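Local coordinates for uncharacterized protein lp_1913 (Lactobacillus plantarum, PDB 3FLH) that is of unknown function but carries a rhodanese-like domain, a fold best known from sulfurtransferases and related to certain phosphatases, at residues B[17-22]-B[111-116]; B[66-69]-B[73-76]; B[42-47]-B[53-58]; B[85-90]-B[100-105]; B[23-26]-B[32-35]. All coordinates share one frame; numbering follows the deposited sequence.

Contact 1: residues B[17-22]-B[111-116]; sequences IDHHTV and KGMQLP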
# COMPACT_ATOMS: atom_id res chain seq x y z
N ILE B 17 -3.54 -7.58 9.95
CA ILE B 17 -4.36 -8.64 10.50
C ILE B 17 -5.45 -8.93 9.47
O ILE B 17 -6.01 -8.02 8.85
CB ILE B 17 -4.98 -8.23 11.87
CG1 ILE B 17 -5.66 -9.45 12.51
CG2 ILE B 17 -5.96 -7.09 11.69
CD1 ILE B 17 -6.15 -9.19 13.94
N ASP B 18 -5.72 -10.22 9.26
CA ASP B 18 -6.70 -10.67 8.28
C ASP B 18 -8.13 -10.38 8.74
O ASP B 18 -8.45 -10.49 9.92
CB ASP B 18 -6.52 -12.18 8.04
CG ASP B 18 -7.25 -12.66 6.80
OD1 ASP B 18 -8.50 -12.68 6.81
OD2 ASP B 18 -6.57 -13.03 5.82
N HIS B 19 -8.98 -10.01 7.79
CA HIS B 19 -10.37 -9.70 8.11
C HIS B 19 -11.09 -10.92 8.68
O HIS B 19 -12.02 -10.79 9.48
CB HIS B 19 -11.08 -9.17 6.85
CG HIS B 19 -11.40 -10.23 5.85
ND1 HIS B 19 -12.36 -11.20 6.07
CD2 HIS B 19 -10.91 -10.47 4.61
CE1 HIS B 19 -12.44 -11.99 5.01
NE2 HIS B 19 -11.57 -11.57 4.11
N HIS B 20 -10.65 -12.10 8.27
CA HIS B 20 -11.23 -13.36 8.74
C HIS B 20 -11.01 -13.52 10.24
O HIS B 20 -11.88 -13.98 10.97
CB HIS B 20 -10.57 -14.53 7.99
CG HIS B 20 -11.08 -15.88 8.42
ND1 HIS B 20 -12.38 -16.28 8.23
CD2 HIS B 20 -10.45 -16.91 9.03
CE1 HIS B 20 -12.54 -17.50 8.71
NE2 HIS B 20 -11.38 -17.91 9.20
N THR B 21 -9.82 -13.12 10.70
CA THR B 21 -9.47 -13.20 12.10
C THR B 21 -10.31 -12.22 12.91
O THR B 21 -10.76 -12.54 14.01
CB THR B 21 -7.98 -12.86 12.33
OG1 THR B 21 -7.17 -13.68 11.48
CG2 THR B 21 -7.59 -13.10 13.78
N VAL B 22 -10.50 -11.03 12.36
CA VAL B 22 -11.27 -9.98 13.02
C VAL B 22 -12.75 -10.36 13.05
O VAL B 22 -13.45 -10.15 14.06
CB VAL B 22 -11.11 -8.62 12.28
CG1 VAL B 22 -11.96 -7.55 12.96
CG2 VAL B 22 -9.65 -8.20 12.27
N LYS B 111 -16.23 -3.61 3.13
CA LYS B 111 -17.53 -3.43 2.51
C LYS B 111 -17.61 -4.30 1.26
O LYS B 111 -18.65 -4.90 0.97
CB LYS B 111 -17.75 -1.97 2.12
CG LYS B 111 -17.95 -1.03 3.29
CD LYS B 111 -18.32 0.35 2.80
CE LYS B 111 -18.69 1.27 3.96
NZ LYS B 111 -19.12 2.60 3.45
N GLY B 112 -16.50 -4.36 0.53
CA GLY B 112 -16.44 -5.15 -0.69
C GLY B 112 -16.83 -6.60 -0.44
O GLY B 112 -17.34 -7.27 -1.34
N MSE B 113 -16.58 -7.07 0.77
CA MSE B 113 -16.91 -8.44 1.14
C MSE B 113 -18.24 -8.50 1.87
O MSE B 113 -18.63 -9.54 2.39
CB MSE B 113 -15.81 -9.01 2.03
CG MSE B 113 -14.85 -9.89 1.28
SE MSE B 113 -13.10 -9.80 2.03
CE MSE B 113 -12.24 -8.88 0.56
N GLN B 114 -18.93 -7.36 1.91
CA GLN B 114 -20.22 -7.24 2.57
C GLN B 114 -20.16 -7.68 4.03
O GLN B 114 -21.10 -8.29 4.56
CB GLN B 114 -21.26 -8.07 1.81
CG GLN B 114 -21.48 -7.61 0.36
CD GLN B 114 -21.96 -6.17 0.26
OE1 GLN B 114 -22.96 -5.79 0.87
NE2 GLN B 114 -21.25 -5.37 -0.53
N LEU B 115 -19.05 -7.37 4.69
CA LEU B 115 -18.89 -7.73 6.09
C LEU B 115 -19.74 -6.80 6.97
O LEU B 115 -20.19 -5.75 6.53
CB LEU B 115 -17.41 -7.68 6.47
CG LEU B 115 -16.63 -9.00 6.30
CD1 LEU B 115 -17.09 -9.75 5.06
CD2 LEU B 115 -15.14 -8.72 6.23
N PRO B 116 -19.97 -7.20 8.23
CA PRO B 116 -20.78 -6.39 9.16
C PRO B 116 -20.38 -4.95 9.46
O PRO B 116 -19.24 -4.66 9.84
CB PRO B 116 -20.85 -7.27 10.41
CG PRO B 116 -19.61 -8.10 10.34
CD PRO B 116 -19.49 -8.43 8.88
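H19 and L115 are the closest residues along the two backbones, with CA atoms 9.0 Å apart, so the first turn of helix 19-27 and the turn that follows helix 106-112 meet through side chains and share no backbone bond. H19 carries the whole of the first side. Its CG sits between the backbone N and the carbonyl carbon (chi1 74°), which places the imidazole against M113 and L115, two side chains that cross it at about a right angle. M113, a selenomethionine in this crystal, sets SE 3.6 Å from the ring centroid and 36° off the ring normal, an oblique sulfur-aromatic type contact. The modelled 3.1 Å from M113 SE to H19 NE2 is unusually short and its exact value doubtful. Farther round the ring, L115 CD2 is 3.7 Å from H19 ND1.

Both partners are held by helix ends. D18 is the N-cap: its OD1 accepts from H20 N at 2.7 Å through the anti lone pair, and that oxygen also lies above the rim of one H19 face. On the other side, Q114 has positive phi and closes a Schellman motif, with L115 N returning to W110 O and Q114 N to K111 O. The W110 side chain touches both H19 and L115.

With no hydrogen bond across it, the contact rests on van der Waals and chalcogen-aromatic packing, which the native methionine sulfur would probably make too. H19 ND1 is covered by the L115 methyl and finds no polar partner in the model, an arrangement that would probably suit an uncharged imidazole better than a protonated one.

Contact 2: residues B[66-69]-B[73-76]; sequences GELD and TYVV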
# COMPACT_ATOMS: atom_id res chain seq x y z
N GLY B 66 -5.17 7.54 25.62
CA GLY B 66 -5.20 7.28 27.05
C GLY B 66 -6.52 6.70 27.51
O GLY B 66 -6.69 6.39 28.69
N GLU B 67 -7.46 6.56 26.59
CA GLU B 67 -8.78 6.02 26.92
C GLU B 67 -8.87 4.56 26.49
O GLU B 67 -9.93 3.94 26.57
CB GLU B 67 -9.87 6.80 26.19
CG GLU B 67 -9.51 8.25 25.92
CD GLU B 67 -10.53 8.94 25.02
OE1 GLU B 67 -11.09 8.26 24.13
OE2 GLU B 67 -10.75 10.15 25.20
N LEU B 68 -7.75 4.01 26.02
CA LEU B 68 -7.73 2.64 25.54
C LEU B 68 -7.24 1.61 26.56
O LEU B 68 -6.33 1.88 27.34
CB LEU B 68 -6.87 2.55 24.27
CG LEU B 68 -7.24 3.51 23.12
CD1 LEU B 68 -6.28 3.31 21.97
CD2 LEU B 68 -8.68 3.26 22.68
N ASP B 69 -7.87 0.44 26.55
CA ASP B 69 -7.50 -0.64 27.46
C ASP B 69 -6.22 -1.28 26.94
O ASP B 69 -6.18 -1.76 25.80
CB ASP B 69 -8.61 -1.69 27.51
CG ASP B 69 -8.41 -2.69 28.62
OD1 ASP B 69 -7.28 -3.20 28.76
OD2 ASP B 69 -9.39 -2.97 29.35
N THR B 73 -6.17 -5.76 21.91
CA THR B 73 -5.38 -5.61 20.70
C THR B 73 -6.20 -4.74 19.76
O THR B 73 -7.37 -5.01 19.50
CB THR B 73 -5.08 -6.97 20.03
OG1 THR B 73 -4.22 -7.73 20.89
CG2 THR B 73 -4.38 -6.78 18.69
N TYR B 74 -5.59 -3.67 19.27
CA TYR B 74 -6.29 -2.74 18.39
C TYR B 74 -6.04 -2.95 16.91
O TYR B 74 -4.93 -3.28 16.50
CB TYR B 74 -5.92 -1.32 18.81
CG TYR B 74 -6.43 -1.03 20.20
CD1 TYR B 74 -7.74 -0.60 20.40
CD2 TYR B 74 -5.64 -1.30 21.32
CE1 TYR B 74 -8.26 -0.45 21.69
CE2 TYR B 74 -6.15 -1.15 22.61
CZ TYR B 74 -7.46 -0.73 22.78
OH TYR B 74 -7.97 -0.58 24.04
N VAL B 75 -7.09 -2.77 16.12
CA VAL B 75 -7.03 -2.91 14.67
C VAL B 75 -7.48 -1.57 14.09
O VAL B 75 -8.61 -1.14 14.32
CB VAL B 75 -7.96 -4.04 14.17
CG1 VAL B 75 -7.87 -4.18 12.65
CG2 VAL B 75 -7.58 -5.36 14.84
N VAL B 76 -6.61 -0.91 13.34
CA VAL B 76 -6.94 0.38 12.76
C VAL B 76 -7.25 0.25 11.27
O VAL B 76 -6.83 -0.70 10.62
CB VAL B 76 -5.78 1.39 12.93
CG1 VAL B 76 -5.46 1.59 14.40
CG2 VAL B 76 -4.55 0.88 12.19
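Y74 OH gives its proton to D69 O at 2.8 Å, and D69 N lies 2.7 Å from the same OH, so the phenol oxygen sits in the crook of the D69 backbone. The carbonyl receives the hydroxyl well off its axis, with a C=O...OH angle of 113° and the donor tilted 25° from the carbonyl plane. Relative to the ring, D69 O lies at the edge, in its plane.

L68 supplies the apolar half. Its CD1 sits over the centre of one Y74 face, 4.3 Å from the centroid, a CH-pi contact almost along the ring normal. L68 CB presses nearer the end of the ring, 3.7 Å from Y74 CZ, and L68 CD2 comes to 3.9 Å from Y74 CE1. Y74 reaches this place with CG beside the backbone N (chi1 -65°), its ring leading from the strand to the loop. A phenylalanine here could still pack on L68 but would probably leave D69 O without its donor and the loop less firmly fixed. The D69 carboxylate turns elsewhere, its OD1 accepting from A71 N.

In the chain, the loop 66-69 leads from helix 58-64 to strand 73-77, and Y74 ties it back to that strand. Y74 also packs on V34 and L36 of strand 33-37, while its backbone bonds to strand 99-103 at E99 and Y101. L68 continues the apolar layer, touching L93 of helix 85-95 and M56.

Contact 3: residues B[42-47]-B[53-58]; sequences PAQVKK and AIAMPA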
# COMPACT_ATOMS: atom_id res chain seq x y z
N PRO B 42 -15.01 14.26 9.15
CA PRO B 42 -16.06 14.44 8.15
C PRO B 42 -16.56 13.15 7.50
O PRO B 42 -17.76 12.98 7.29
CB PRO B 42 -15.43 15.41 7.15
CG PRO B 42 -13.97 15.12 7.26
CD PRO B 42 -13.79 14.99 8.75
N ALA B 43 -15.64 12.25 7.19
CA ALA B 43 -16.01 10.98 6.56
C ALA B 43 -16.83 10.09 7.48
O ALA B 43 -17.73 9.37 7.03
CB ALA B 43 -14.75 10.25 6.11
N GLN B 44 -16.53 10.15 8.77
CA GLN B 44 -17.23 9.33 9.76
C GLN B 44 -18.66 9.78 10.07
O GLN B 44 -19.37 9.12 10.84
CB GLN B 44 -16.39 9.26 11.04
CG GLN B 44 -15.03 8.62 10.80
CD GLN B 44 -14.49 7.93 12.03
OE1 GLN B 44 -15.20 7.16 12.68
NE2 GLN B 44 -13.22 8.18 12.35
N VAL B 45 -19.08 10.89 9.47
CA VAL B 45 -20.43 11.41 9.67
C VAL B 45 -21.45 10.53 8.94
O VAL B 45 -22.63 10.49 9.30
CB VAL B 45 -20.54 12.87 9.15
CG1 VAL B 45 -21.98 13.36 9.23
CG2 VAL B 45 -19.63 13.78 9.99
N LYS B 46 -20.99 9.80 7.92
CA LYS B 46 -21.87 8.91 7.15
C LYS B 46 -22.24 7.69 7.98
O LYS B 46 -23.08 6.88 7.57
CB LYS B 46 -21.20 8.47 5.85
CG LYS B 46 -20.83 9.61 4.91
CD LYS B 46 -20.34 9.08 3.58
CE LYS B 46 -21.45 8.38 2.81
NZ LYS B 46 -22.58 9.31 2.50
N LYS B 47 -21.60 7.54 9.13
CA LYS B 47 -21.87 6.42 10.02
C LYS B 47 -21.81 5.05 9.35
O LYS B 47 -22.65 4.19 9.62
CB LYS B 47 -23.25 6.61 10.67
CG LYS B 47 -23.34 7.80 11.63
CD LYS B 47 -22.33 7.67 12.76
CE LYS B 47 -22.49 8.78 13.79
NZ LYS B 47 -21.50 8.69 14.89
N ALA B 53 -16.84 -0.62 15.73
CA ALA B 53 -15.66 0.21 15.58
C ALA B 53 -15.77 1.52 16.33
O ALA B 53 -16.83 2.15 16.35
CB ALA B 53 -15.39 0.50 14.10
N ILE B 54 -14.67 1.94 16.94
CA ILE B 54 -14.63 3.18 17.69
C ILE B 54 -14.13 4.29 16.78
O ILE B 54 -13.09 4.16 16.15
CB ILE B 54 -13.69 3.06 18.90
CG1 ILE B 54 -14.16 1.92 19.81
CG2 ILE B 54 -13.65 4.38 19.66
CD1 ILE B 54 -13.21 1.62 20.95
N ALA B 55 -14.90 5.38 16.70
CA ALA B 55 -14.52 6.52 15.86
C ALA B 55 -13.36 7.25 16.51
O ALA B 55 -13.51 7.87 17.56
CB ALA B 55 -15.71 7.45 15.67
N MSE B 56 -12.19 7.17 15.88
CA MSE B 56 -11.00 7.81 16.40
C MSE B 56 -10.11 8.36 15.29
O MSE B 56 -9.14 7.71 14.87
CB MSE B 56 -10.21 6.82 17.25
CG MSE B 56 -8.87 7.33 17.71
SE MSE B 56 -8.58 6.97 19.57
CE MSE B 56 -8.67 5.05 19.54
N PRO B 57 -10.43 9.56 14.79
CA PRO B 57 -9.67 10.23 13.73
C PRO B 57 -8.18 10.18 13.99
O PRO B 57 -7.72 10.47 15.09
CB PRO B 57 -10.23 11.64 13.75
CG PRO B 57 -11.66 11.41 14.11
CD PRO B 57 -11.54 10.42 15.25
N ALA B 58 -7.43 9.79 12.97
CA ALA B 58 -5.98 9.67 13.06
C ALA B 58 -5.29 10.86 13.73
O ALA B 58 -4.36 10.67 14.51
CB ALA B 58 -5.40 9.45 11.67
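Q44 packs against A55 at the edge of the parallel sheet of this rhodanese-like fold, bringing the segment 42-47, part of the connection from strand 33-37 to strand 54-55, up to the short outer strand. The side-chain hydrogen bonds of Q44 lead outside the two segments. Q44 NE2 donates to both D37 O and R39 O, at the end of strand 33-37 and just beyond it, and these two bonds fix the rotation of the amide. Q44 reaches these carbonyls with CG anti to its own carbonyl carbon (chi1 -61°) and the chain extended beyond it. M56 N, 3.8 Å from Q44 NE2, is a neighbour without a bond.

Within 42-47 the backbone bonds are local. V45 N returns to P42 O and K47 N to Q44 O, so this segment is wound into turns that present Q44 toward the strand. On the other segment, the M56 backbone pairs with D37 as part of the sheet, and A55 O accepts from the side chain of R64, through NH1, on helix 58-64.

The remaining contacts are van der Waals. P57 lies alongside the amide, its CG 4.0 Å from Q44 NE2, and itself packs on R64. M56, a selenomethionine, points the other way, to L36, L61 and L68 in the core. With NE2 taken up by the two carbonyls, the oxygen of the amide is turned onto A55: Q44 OE1 lies only 3.0 Å from A55 CB, a tight approach to a methyl group.

Contact 4: residues B[85-90]-B[100-105]; sequences LGKTAL and AYELAG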
# COMPACT_ATOMS: atom_id res chain seq x y z
N LEU B 85 -2.47 6.59 6.61
CA LEU B 85 -3.09 6.85 7.91
C LEU B 85 -3.08 5.63 8.83
O LEU B 85 -2.98 5.77 10.04
CB LEU B 85 -4.54 7.33 7.74
CG LEU B 85 -4.81 8.77 7.30
CD1 LEU B 85 -4.33 9.76 8.37
CD2 LEU B 85 -4.08 9.02 5.99
N GLY B 86 -3.21 4.45 8.24
CA GLY B 86 -3.21 3.23 9.03
C GLY B 86 -1.85 2.98 9.66
O GLY B 86 -1.76 2.63 10.84
N LYS B 87 -0.79 3.16 8.88
CA LYS B 87 0.55 2.93 9.39
C LYS B 87 0.95 3.99 10.41
O LYS B 87 1.63 3.70 11.39
CB LYS B 87 1.56 2.89 8.24
CG LYS B 87 1.39 1.68 7.31
CD LYS B 87 2.40 1.72 6.18
CE LYS B 87 2.19 0.60 5.16
NZ LYS B 87 2.35 -0.75 5.74
N THR B 88 0.53 5.23 10.18
CA THR B 88 0.85 6.30 11.10
C THR B 88 0.18 6.03 12.45
O THR B 88 0.80 6.18 13.50
CB THR B 88 0.41 7.66 10.51
OG1 THR B 88 1.22 7.93 9.36
CG2 THR B 88 0.61 8.79 11.52
N ALA B 89 -1.08 5.60 12.43
CA ALA B 89 -1.79 5.27 13.66
C ALA B 89 -1.09 4.07 14.32
O ALA B 89 -0.85 4.07 15.52
CB ALA B 89 -3.25 4.92 13.37
N LEU B 90 -0.76 3.06 13.51
CA LEU B 90 -0.10 1.87 14.02
C LEU B 90 1.20 2.24 14.74
O LEU B 90 1.49 1.71 15.81
CB LEU B 90 0.20 0.87 12.89
CG LEU B 90 0.72 -0.51 13.30
CD1 LEU B 90 -0.30 -1.21 14.21
CD2 LEU B 90 0.98 -1.37 12.07
N ALA B 100 -1.04 -3.75 18.25
CA ALA B 100 -1.98 -3.33 17.22
C ALA B 100 -1.61 -3.85 15.84
O ALA B 100 -0.52 -4.36 15.62
CB ALA B 100 -2.10 -1.82 17.19
N TYR B 101 -2.56 -3.72 14.92
CA TYR B 101 -2.39 -4.17 13.55
C TYR B 101 -3.28 -3.31 12.67
O TYR B 101 -4.24 -2.71 13.15
CB TYR B 101 -2.83 -5.64 13.41
CG TYR B 101 -2.03 -6.64 14.22
CD1 TYR B 101 -0.80 -7.11 13.75
CD2 TYR B 101 -2.49 -7.08 15.46
CE1 TYR B 101 -0.04 -8.01 14.51
CE2 TYR B 101 -1.73 -7.97 16.23
CZ TYR B 101 -0.51 -8.43 15.74
OH TYR B 101 0.25 -9.28 16.51
N GLU B 102 -2.96 -3.25 11.39
CA GLU B 102 -3.78 -2.51 10.45
C GLU B 102 -4.69 -3.56 9.80
O GLU B 102 -4.24 -4.68 9.56
CB GLU B 102 -2.92 -1.84 9.38
CG GLU B 102 -3.70 -0.82 8.60
CD GLU B 102 -2.92 -0.15 7.49
OE1 GLU B 102 -1.74 0.22 7.71
OE2 GLU B 102 -3.50 0.02 6.40
N LEU B 103 -5.95 -3.22 9.55
CA LEU B 103 -6.88 -4.16 8.92
C LEU B 103 -6.56 -4.30 7.43
O LEU B 103 -6.57 -3.31 6.70
CB LEU B 103 -8.34 -3.68 9.06
CG LEU B 103 -9.42 -4.43 8.25
CD1 LEU B 103 -9.52 -5.87 8.76
CD2 LEU B 103 -10.78 -3.74 8.39
N ALA B 104 -6.27 -5.52 6.98
CA ALA B 104 -5.96 -5.77 5.56
C ALA B 104 -7.22 -5.48 4.74
O ALA B 104 -8.30 -5.97 5.07
CB ALA B 104 -5.54 -7.22 5.36
N GLY B 105 -7.09 -4.69 3.68
CA GLY B 105 -8.25 -4.38 2.86
C GLY B 105 -8.95 -3.09 3.26
O GLY B 105 -9.66 -2.49 2.46
O HOH W 1 -1.60 2.56 5.93
O HOH W 2 0.39 -1.46 7.52
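G86 and E102 bring the two backbones to their nearest point, their CA atoms 5.9 Å apart, where helix 85-90 runs antiparallel to strand 100-103 with axes 8.2 Å apart at closest and 172° between directions. The missing side chain of G86 matters: a CB here would run into E102 CD, and in its absence that carboxyl carbon settles 3.7 Å from G86 CA. E102 gets there fully extended, with CG anti to the backbone N (chi1 -167°).

Its OE1 works through water. Water 1 donates to E102 OE1 at 2.9 Å and accepts from K87 N. Water 2 does the same for the lysine tip, lying 2.7 Å from E102 OE1 and 2.7 Å from K87 NZ. Two water protons therefore grip a single carboxylate oxygen, and the two groups, probably oppositely charged, are linked through water, with K87 NZ 4.6 Å from E102 OE1 and no direct salt bridge. One turn on, the contact is apolar: L90 CD1 lies 3.5 Å from A100 CB and also rests on the peptide joining A100 to Y101.

The pair belongs to the beta-alpha-beta crossover of strand 73-77, helix 85-95 and strand 99-103. Strand 99-103 lies between 73-77 and 16-17, with Y16 OH bonding to K87 NZ. The second subunit covers this side, Y12 of that chain making a cation-pi contact with K87 and its L9 packing on L90.

Contact 5: residues B[23-26]-B[32-35]; sequences LADM and KYVV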
# COMPACT_ATOMS: atom_id res chain seq x y z
N LEU B 23 -13.23 -10.91 11.94
CA LEU B 23 -14.62 -11.31 11.83
C LEU B 23 -14.95 -12.43 12.81
O LEU B 23 -15.91 -12.33 13.58
CB LEU B 23 -14.91 -11.74 10.39
CG LEU B 23 -16.36 -11.72 9.91
CD1 LEU B 23 -16.39 -11.82 8.39
CD2 LEU B 23 -17.14 -12.85 10.55
N ALA B 24 -14.15 -13.48 12.80
CA ALA B 24 -14.36 -14.62 13.69
C ALA B 24 -14.40 -14.19 15.15
O ALA B 24 -15.20 -14.71 15.93
CB ALA B 24 -13.25 -15.66 13.48
N ASP B 25 -13.55 -13.24 15.51
CA ASP B 25 -13.49 -12.76 16.89
C ASP B 25 -14.75 -11.99 17.29
O ASP B 25 -15.22 -12.11 18.42
CB ASP B 25 -12.24 -11.89 17.08
CG ASP B 25 -12.20 -11.21 18.44
OD1 ASP B 25 -12.72 -10.08 18.56
OD2 ASP B 25 -11.66 -11.80 19.40
N MSE B 26 -15.32 -11.20 16.37
CA MSE B 26 -16.52 -10.44 16.71
C MSE B 26 -17.80 -11.27 16.62
O MSE B 26 -18.88 -10.78 16.96
CB MSE B 26 -16.65 -9.20 15.82
CG MSE B 26 -16.89 -9.47 14.35
SE MSE B 26 -17.21 -7.85 13.31
CE MSE B 26 -15.42 -7.11 13.32
N LYS B 32 -11.20 -10.16 21.73
CA LYS B 32 -9.74 -10.07 21.71
C LYS B 32 -9.28 -8.84 20.93
O LYS B 32 -8.16 -8.36 21.13
CB LYS B 32 -9.15 -11.34 21.09
CG LYS B 32 -7.64 -11.49 21.28
CD LYS B 32 -7.05 -12.52 20.32
CE LYS B 32 -7.62 -13.92 20.53
NZ LYS B 32 -7.24 -14.53 21.84
N TYR B 33 -10.14 -8.33 20.05
CA TYR B 33 -9.78 -7.17 19.24
C TYR B 33 -10.76 -6.00 19.38
O TYR B 33 -11.96 -6.19 19.57
CB TYR B 33 -9.69 -7.57 17.76
CG TYR B 33 -8.74 -8.71 17.49
CD1 TYR B 33 -7.37 -8.56 17.72
CD2 TYR B 33 -9.20 -9.94 17.03
CE1 TYR B 33 -6.48 -9.62 17.50
CE2 TYR B 33 -8.32 -11.00 16.81
CZ TYR B 33 -6.96 -10.83 17.04
OH TYR B 33 -6.08 -11.87 16.83
N VAL B 34 -10.22 -4.78 19.28
CA VAL B 34 -11.01 -3.56 19.33
C VAL B 34 -10.65 -2.84 18.04
O VAL B 34 -9.47 -2.54 17.80
CB VAL B 34 -10.64 -2.67 20.55
CG1 VAL B 34 -11.41 -1.35 20.49
CG2 VAL B 34 -10.96 -3.41 21.85
N VAL B 35 -11.65 -2.57 17.22
CA VAL B 35 -11.46 -1.91 15.93
C VAL B 35 -11.56 -0.39 16.08
O VAL B 35 -12.50 0.12 16.70
CB VAL B 35 -12.54 -2.40 14.91
CG1 VAL B 35 -12.35 -1.73 13.56
CG2 VAL B 35 -12.47 -3.92 14.76
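D25 and K32 make the firm bond here: K32 N donates to D25 OD2 at 2.9 Å, meeting its syn lone pair with an N-H...O angle of 146°. The second oxygen reaches the next peptide, D25 OD1 accepting a weak bond from Y33 N at 3.5 Å. One carboxylate thus addresses two successive backbone N-H groups where the chain enters strand 33-37. The K32 ammonium takes no part: K32 NZ stays 5.7 Å from D25 OD2, since the lysine chain bends at its far end and leads away. The start of that side chain is closer, with K32 CB 3.1 Å from D25 OD2.

The Y33 ring lies obliquely against the aspartate. Y33 CD2 lies 3.5 Å from D25 CG and 3.6 Å from D25 CB, with the carboxylate and ring planes 63° apart. K32 CB stands over the centre of one face of that ring, so K32 and D25 both meet the tyrosine.

D25 is aimed at the strand by its first torsion, with CG opposite the backbone N at chi1 173°, and it is buried, with T30 of the intervening turn packed on it. An alanine in its place would remove both acceptors and would probably leave the K32 N-H without its mate and the turn after the helix freer to shift. Farther out, Y33 rests on T21, and V35 on V22, of the same helix.

The arrangement is a helix-to-strand connection of the rhodanese-like alpha/beta fold, in which helix 19-27 lies against the parallel sheet that strand 33-37 joins straight afterwards.

From the N terminus, contact 1 opens first and closes last: 17-22 meets 111-116, and the other four contacts nest inside this loop. Those four follow in series without crossing. Contact 5 closes the turn from helix 19-27 into strand 33-37, contact 3 the excursion to the edge strand 54-55, contact 2 the loop into strand 73-77, and contact 4 the crossover through helix 85-95 to strand 99-103. The shared parallel sheet ties them: V34 pairs with T73 and V75, I54 with V35, Y101 with Y74, and I17 with E102. Contacts 1 and 5 also share helix 19-27, where L23 packs on L115, while L68 against M56 joins contacts 2 and 3.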